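Local coordinates for protein thiol-activated cytolysin (Desulfobulbus propionicus, PDB 6NAL) that probably binds cholesterol-containing membranes and perforates them with large beta-barrel pores, as other cholesterol-dependent cytolysins do, at residues 374-379 with 464-469; 447-450 with 454-457. All blocks are in the same frame, centred on the assembly; numbering follows the deposited sequence.

Contact 1: residues 374-379 with 464-469; sequences GWYVAR and LHQTFS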
loop_
_atom_site.group_PDB
_atom_site.type_symbol
_atom_site.label_atom_id
_atom_site.label_comp_id
_atom_site.label_asym_id
_atom_site.label_seq_id
_atom_site.Cartn_x
_atom_site.Cartn_y
_atom_site.Cartn_z
ATOM N N GLY A 374 -5.058 -15.034 39.419
ATOM C CA GLY A 374 -3.974 -15.221 40.362
ATOM C C GLY A 374 -4.310 -14.766 41.776
ATOM O O GLY A 374 -5.257 -14.023 42.015
ATOM N N TRP A 375 -3.535 -15.273 42.734
ATOM C CA TRP A 375 -3.733 -15.031 44.168
ATOM C C TRP A 375 -2.921 -13.798 44.609
ATOM O O TRP A 375 -2.046 -13.825 45.458
ATOM C CB TRP A 375 -3.351 -16.291 44.955
ATOM C CG TRP A 375 -4.385 -17.348 44.843
ATOM C CD1 TRP A 375 -5.594 -17.276 44.133
ATOM C CD2 TRP A 375 -4.305 -18.710 45.417
ATOM N NE1 TRP A 375 -6.203 -18.541 44.259
ATOM C CE2 TRP A 375 -5.397 -19.424 44.948
ATOM C CE3 TRP A 375 -3.384 -19.383 46.273
ATOM C CZ2 TRP A 375 -5.688 -20.721 45.440
ATOM C CZ3 TRP A 375 -3.642 -20.672 46.669
ATOM C CH2 TRP A 375 -4.799 -21.299 46.309
ATOM N N TYR A 376 -3.180 -12.677 43.951
ATOM C CA TYR A 376 -2.425 -11.446 44.184
ATOM C C TYR A 376 -3.215 -10.314 43.527
ATOM O O TYR A 376 -4.193 -10.555 42.835
ATOM C CB TYR A 376 -0.990 -11.512 43.647
ATOM C CG TYR A 376 -0.864 -11.958 42.194
ATOM C CD1 TYR A 376 -1.165 -11.091 41.154
ATOM C CD2 TYR A 376 -0.444 -13.249 41.870
ATOM C CE1 TYR A 376 -1.074 -11.507 39.823
ATOM C CE2 TYR A 376 -0.346 -13.677 40.545
ATOM C CZ TYR A 376 -0.647 -12.807 39.519
ATOM O OH TYR A 376 -0.529 -13.195 38.186
ATOM N N VAL A 377 -2.836 -9.078 43.806
ATOM C CA VAL A 377 -3.473 -7.915 43.195
ATOM C C VAL A 377 -2.726 -7.620 41.910
ATOM O O VAL A 377 -1.487 -7.629 41.882
ATOM C CB VAL A 377 -3.444 -6.698 44.138
ATOM C CG1 VAL A 377 -3.906 -5.436 43.395
ATOM C CG2 VAL A 377 -4.334 -6.937 45.380
ATOM N N ALA A 378 -3.454 -7.384 40.850
ATOM C CA ALA A 378 -2.818 -7.199 39.561
ATOM C C ALA A 378 -3.362 -5.942 38.904
ATOM O O ALA A 378 -4.485 -5.521 39.162
ATOM C CB ALA A 378 -3.062 -8.398 38.664
ATOM N N ARG A 379 -2.561 -5.332 38.068
ATOM C CA ARG A 379 -3.093 -4.286 37.222
ATOM C C ARG A 379 -2.671 -4.538 35.795
ATOM O O ARG A 379 -1.603 -5.109 35.526
ATOM C CB ARG A 379 -2.651 -2.912 37.672
ATOM C CG ARG A 379 -1.199 -2.778 37.755
ATOM C CD ARG A 379 -0.844 -1.523 38.501
ATOM N NE ARG A 379 0.576 -1.288 38.299
ATOM C CZ ARG A 379 1.305 -0.523 39.091
ATOM N NH1 ARG A 379 0.718 0.108 40.105
ATOM N NH2 ARG A 379 2.603 -0.384 38.859
ATOM N N LEU A 464 4.723 -14.904 44.320
ATOM C CA LEU A 464 6.112 -15.108 43.915
ATOM C C LEU A 464 6.257 -16.022 42.709
ATOM O O LEU A 464 7.375 -16.235 42.249
ATOM C CB LEU A 464 6.918 -15.658 45.094
ATOM C CG LEU A 464 7.026 -14.653 46.250
ATOM C CD1 LEU A 464 5.896 -14.766 47.270
ATOM C CD2 LEU A 464 8.360 -14.780 47.004
ATOM N N HIS A 465 5.157 -16.571 42.185
ATOM C CA HIS A 465 5.192 -17.338 40.932
ATOM C C HIS A 465 4.015 -16.921 40.047
ATOM O O HIS A 465 2.934 -17.511 40.092
ATOM C CB HIS A 465 5.180 -18.842 41.167
ATOM C CG HIS A 465 5.541 -19.618 39.942
ATOM N ND1 HIS A 465 6.827 -20.038 39.681
ATOM C CD2 HIS A 465 4.794 -20.009 38.884
ATOM C CE1 HIS A 465 6.851 -20.678 38.527
ATOM N NE2 HIS A 465 5.632 -20.667 38.018
ATOM N N GLN A 466 4.246 -15.921 39.210
ATOM C CA GLN A 466 3.182 -15.266 38.477
ATOM C C GLN A 466 3.225 -15.745 37.039
ATOM O O GLN A 466 4.260 -15.636 36.383
ATOM C CB GLN A 466 3.330 -13.745 38.507
ATOM C CG GLN A 466 3.147 -13.087 39.854
ATOM C CD GLN A 466 3.298 -11.553 39.768
ATOM O OE1 GLN A 466 3.177 -10.908 38.707
ATOM N NE2 GLN A 466 3.569 -10.978 40.890
ATOM N N THR A 467 2.109 -16.238 36.543
ATOM C CA THR A 467 2.064 -16.850 35.233
ATOM C C THR A 467 1.370 -15.907 34.275
ATOM O O THR A 467 0.524 -15.095 34.680
ATOM C CB THR A 467 1.321 -18.180 35.290
ATOM O OG1 THR A 467 -0.038 -17.907 35.630
ATOM C CG2 THR A 467 1.995 -19.129 36.341
ATOM N N PHE A 468 1.754 -16.015 33.011
ATOM C CA PHE A 468 1.261 -15.156 31.950
ATOM C C PHE A 468 1.139 -15.972 30.689
ATOM O O PHE A 468 2.054 -16.722 30.338
ATOM C CB PHE A 468 2.213 -14.002 31.692
ATOM C CG PHE A 468 1.775 -13.061 30.585
ATOM C CD1 PHE A 468 2.132 -13.291 29.271
ATOM C CD2 PHE A 468 1.065 -11.918 30.868
ATOM C CE1 PHE A 468 1.776 -12.399 28.259
ATOM C CE2 PHE A 468 0.693 -11.028 29.859
ATOM C CZ PHE A 468 1.061 -11.258 28.570
ATOM N N SER A 469 0.020 -15.817 30.012
ATOM C CA SER A 469 -0.167 -16.476 28.739
ATOM C C SER A 469 -1.003 -15.534 27.905
ATOM O O SER A 469 -1.972 -14.936 28.396
ATOM C CB SER A 469 -0.844 -17.841 28.877
ATOM O OG SER A 469 -2.245 -17.718 28.687
HETATM O O HOH W 1 1.138 -10.874 36.971
#
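Gln466 lays its side chain across one face of the Tyr376 ring. The closest touch is Gln466 CG to Tyr376 CE2 at 3.6 Å, and beyond it the amide carbon CD stands 4.1 Å above the ring plane, shifted toward the rim. Amide and ring planes are 26° apart, so the two flat groups stack rather than meet edge on. Tyr376 reaches this place with CG tucked between its backbone N and carbonyl carbon (chi1 51°), which leaves the opposite face of the ring over Gly374 CA, 3.9 Å from the plane. Gln466 runs on fully extended past CG (chi2 -179°), keeping the amide over the phenol. Water 1 joins the polar ends, donating to Tyr376 OH at 3.1 Å and to Gln466 OE1 at 2.7 Å. Further bonds hold both groups: Tyr376 OH to Gly460 O, and Gln466 NE2 to Gly431 O and Thr463 O. The phenol is thus pinned at its hydroxyl, and the amide is held at both its oxygen and its nitrogen. The ring sits on the connection from strand 349-372 of one sheet to strand 378-389 of the other, at the far end of the C-terminal beta sandwich, with Gln466 of strand 465-471 lying over it.

Contact 2: residues 447-450 with 454-457; sequences VGRA and LRTV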
loop_
_atom_site.group_PDB
_atom_site.type_symbol
_atom_site.label_atom_id
_atom_site.label_comp_id
_atom_site.label_asym_id
_atom_site.label_seq_id
_atom_site.Cartn_x
_atom_site.Cartn_y
_atom_site.Cartn_z
ATOM N N VAL A 447 4.455 -5.073 23.170
ATOM C CA VAL A 447 4.198 -3.822 22.462
ATOM C C VAL A 447 4.060 -4.128 20.978
ATOM O O VAL A 447 4.547 -5.135 20.481
ATOM C CB VAL A 447 5.301 -2.771 22.671
ATOM C CG1 VAL A 447 5.237 -2.208 24.075
ATOM C CG2 VAL A 447 6.647 -3.392 22.357
ATOM N N GLY A 448 3.343 -3.251 20.277
ATOM C CA GLY A 448 3.340 -3.249 18.825
ATOM C C GLY A 448 2.634 -4.418 18.201
ATOM O O GLY A 448 2.965 -4.813 17.088
ATOM N N ARG A 449 1.653 -4.977 18.878
ATOM C CA ARG A 449 0.926 -6.100 18.319
ATOM C C ARG A 449 -0.214 -5.621 17.429
ATOM O O ARG A 449 -0.660 -4.468 17.480
ATOM C CB ARG A 449 0.389 -7.009 19.430
ATOM C CG ARG A 449 1.465 -7.637 20.338
ATOM C CD ARG A 449 2.536 -8.337 19.549
ATOM N NE ARG A 449 3.124 -9.531 20.172
ATOM C CZ ARG A 449 4.207 -9.508 20.954
ATOM N NH1 ARG A 449 4.801 -8.349 21.258
ATOM N NH2 ARG A 449 4.705 -10.637 21.451
ATOM N N ALA A 450 -0.678 -6.538 16.600
ATOM C CA ALA A 450 -1.710 -6.314 15.604
ATOM C C ALA A 450 -3.081 -6.593 16.183
ATOM O O ALA A 450 -3.238 -7.363 17.134
ATOM C CB ALA A 450 -1.496 -7.250 14.432
ATOM N N LEU A 454 -9.520 -12.212 18.225
ATOM C CA LEU A 454 -9.598 -12.412 19.665
ATOM C C LEU A 454 -8.206 -12.577 20.239
ATOM O O LEU A 454 -7.504 -13.525 19.885
ATOM C CB LEU A 454 -10.446 -13.629 20.012
ATOM C CG LEU A 454 -10.569 -13.816 21.535
ATOM C CD1 LEU A 454 -11.541 -12.813 22.144
ATOM C CD2 LEU A 454 -10.996 -15.228 21.854
ATOM N N ARG A 455 -7.825 -11.673 21.137
ATOM C CA ARG A 455 -6.576 -11.767 21.872
ATOM C C ARG A 455 -6.929 -11.908 23.345
ATOM O O ARG A 455 -7.703 -11.105 23.879
ATOM C CB ARG A 455 -5.694 -10.544 21.624
ATOM C CG ARG A 455 -4.317 -10.705 22.228
ATOM C CD ARG A 455 -3.398 -9.571 21.950
ATOM N NE ARG A 455 -3.155 -9.375 20.523
ATOM C CZ ARG A 455 -2.207 -9.994 19.844
ATOM N NH1 ARG A 455 -1.451 -10.886 20.453
ATOM N NH2 ARG A 455 -2.041 -9.747 18.556
ATOM N N THR A 456 -6.375 -12.928 23.996
ATOM C CA THR A 456 -6.663 -13.229 25.394
ATOM C C THR A 456 -5.366 -13.163 26.171
ATOM O O THR A 456 -4.375 -13.762 25.758
ATOM C CB THR A 456 -7.268 -14.619 25.549
ATOM O OG1 THR A 456 -8.481 -14.711 24.806
ATOM C CG2 THR A 456 -7.603 -14.906 26.981
ATOM N N VAL A 457 -5.348 -12.433 27.276
ATOM C CA VAL A 457 -4.197 -12.458 28.169
ATOM C C VAL A 457 -4.676 -12.911 29.534
ATOM O O VAL A 457 -5.564 -12.283 30.124
ATOM C CB VAL A 457 -3.458 -11.107 28.243
ATOM C CG1 VAL A 457 -3.292 -10.496 26.859
ATOM C CG2 VAL A 457 -4.119 -10.141 29.120
HETATM O O HOH W 2 -4.660 -7.469 19.780
#
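Ala450 O is gripped twice, once by the guanidinium of Arg455 and once by water 2. Arg455 NH2 donates to Ala450 O at 3.0 Å with an N-H...O angle of 160°, approaching in the carbonyl plane on a lone pair. The oxygen in turn lies nearly in the plane of the guanidinium, so donor and acceptor are each close to the other's plane. Water 2 donates to the same Ala450 O, again at 3.0 Å, and accepts from Arg455 NE; the modelled 2.5 Å between that water and NE is too short to carry weight.

The Arg455 chain leaves its strand with CG anti to the backbone N, continues straight through chi2, then bends at chi3 (-61°), which turns the guanidinium edge to the carbonyl. One of its faces lies against aliphatic carbon: Arg449 CB sits 3.8 Å above the plane, offset toward the rim and nearest to NH2. Arg449 itself folds at chi2 and chi3, and its own NH1 makes a weak bond of 3.3 Å back to Val447 O, within the guanidinium plane. That curl bridges the corner at Gly448. The charged ends do not touch, with Arg449 NE 4.8 Å from Arg455 NH1, and the salt bridge from Arg455 NH2 to Asp474 OD2 probably offsets this proximity of like charges.

Gly448 and Arg449 form a G1 beta bulge facing Ile425, at the end of strand 440-449, an outermost strand of its four-stranded sheet. Arg455 belongs to strand 454-462 of the mixed sheet that faces the four-stranded one in the C-terminal beta sandwich. That strand runs between strands 349-372 and 465-471, and the Arg455 side chain reaches across against Ile427 of strand 422-432 and Met470 of strand 465-471.

Overall arrangement
Reading from the N terminus, the chain leaves strand 349-372 and passes through the turn at 374-377. Strands 378-389, 394-408, 422-432 and 440-449 then make the four-stranded sheet, with strand 412-418 crossing back to pair with 349-372 on the way. At 447-450 the chain leaves that sheet, and contact 2 closes a short loop as it enters strand 454-462. The antiparallel neighbour 465-471 follows, and at its start contact 1 closes a far longer loop back to 374-379, which wholly contains the short one. The centres of the two contacts are about 18 Å apart, and the contacts meet where Ser469 O packs on Val457 CB at 4.1 Å. Both tie the two sheets of the C-terminal beta sandwich together.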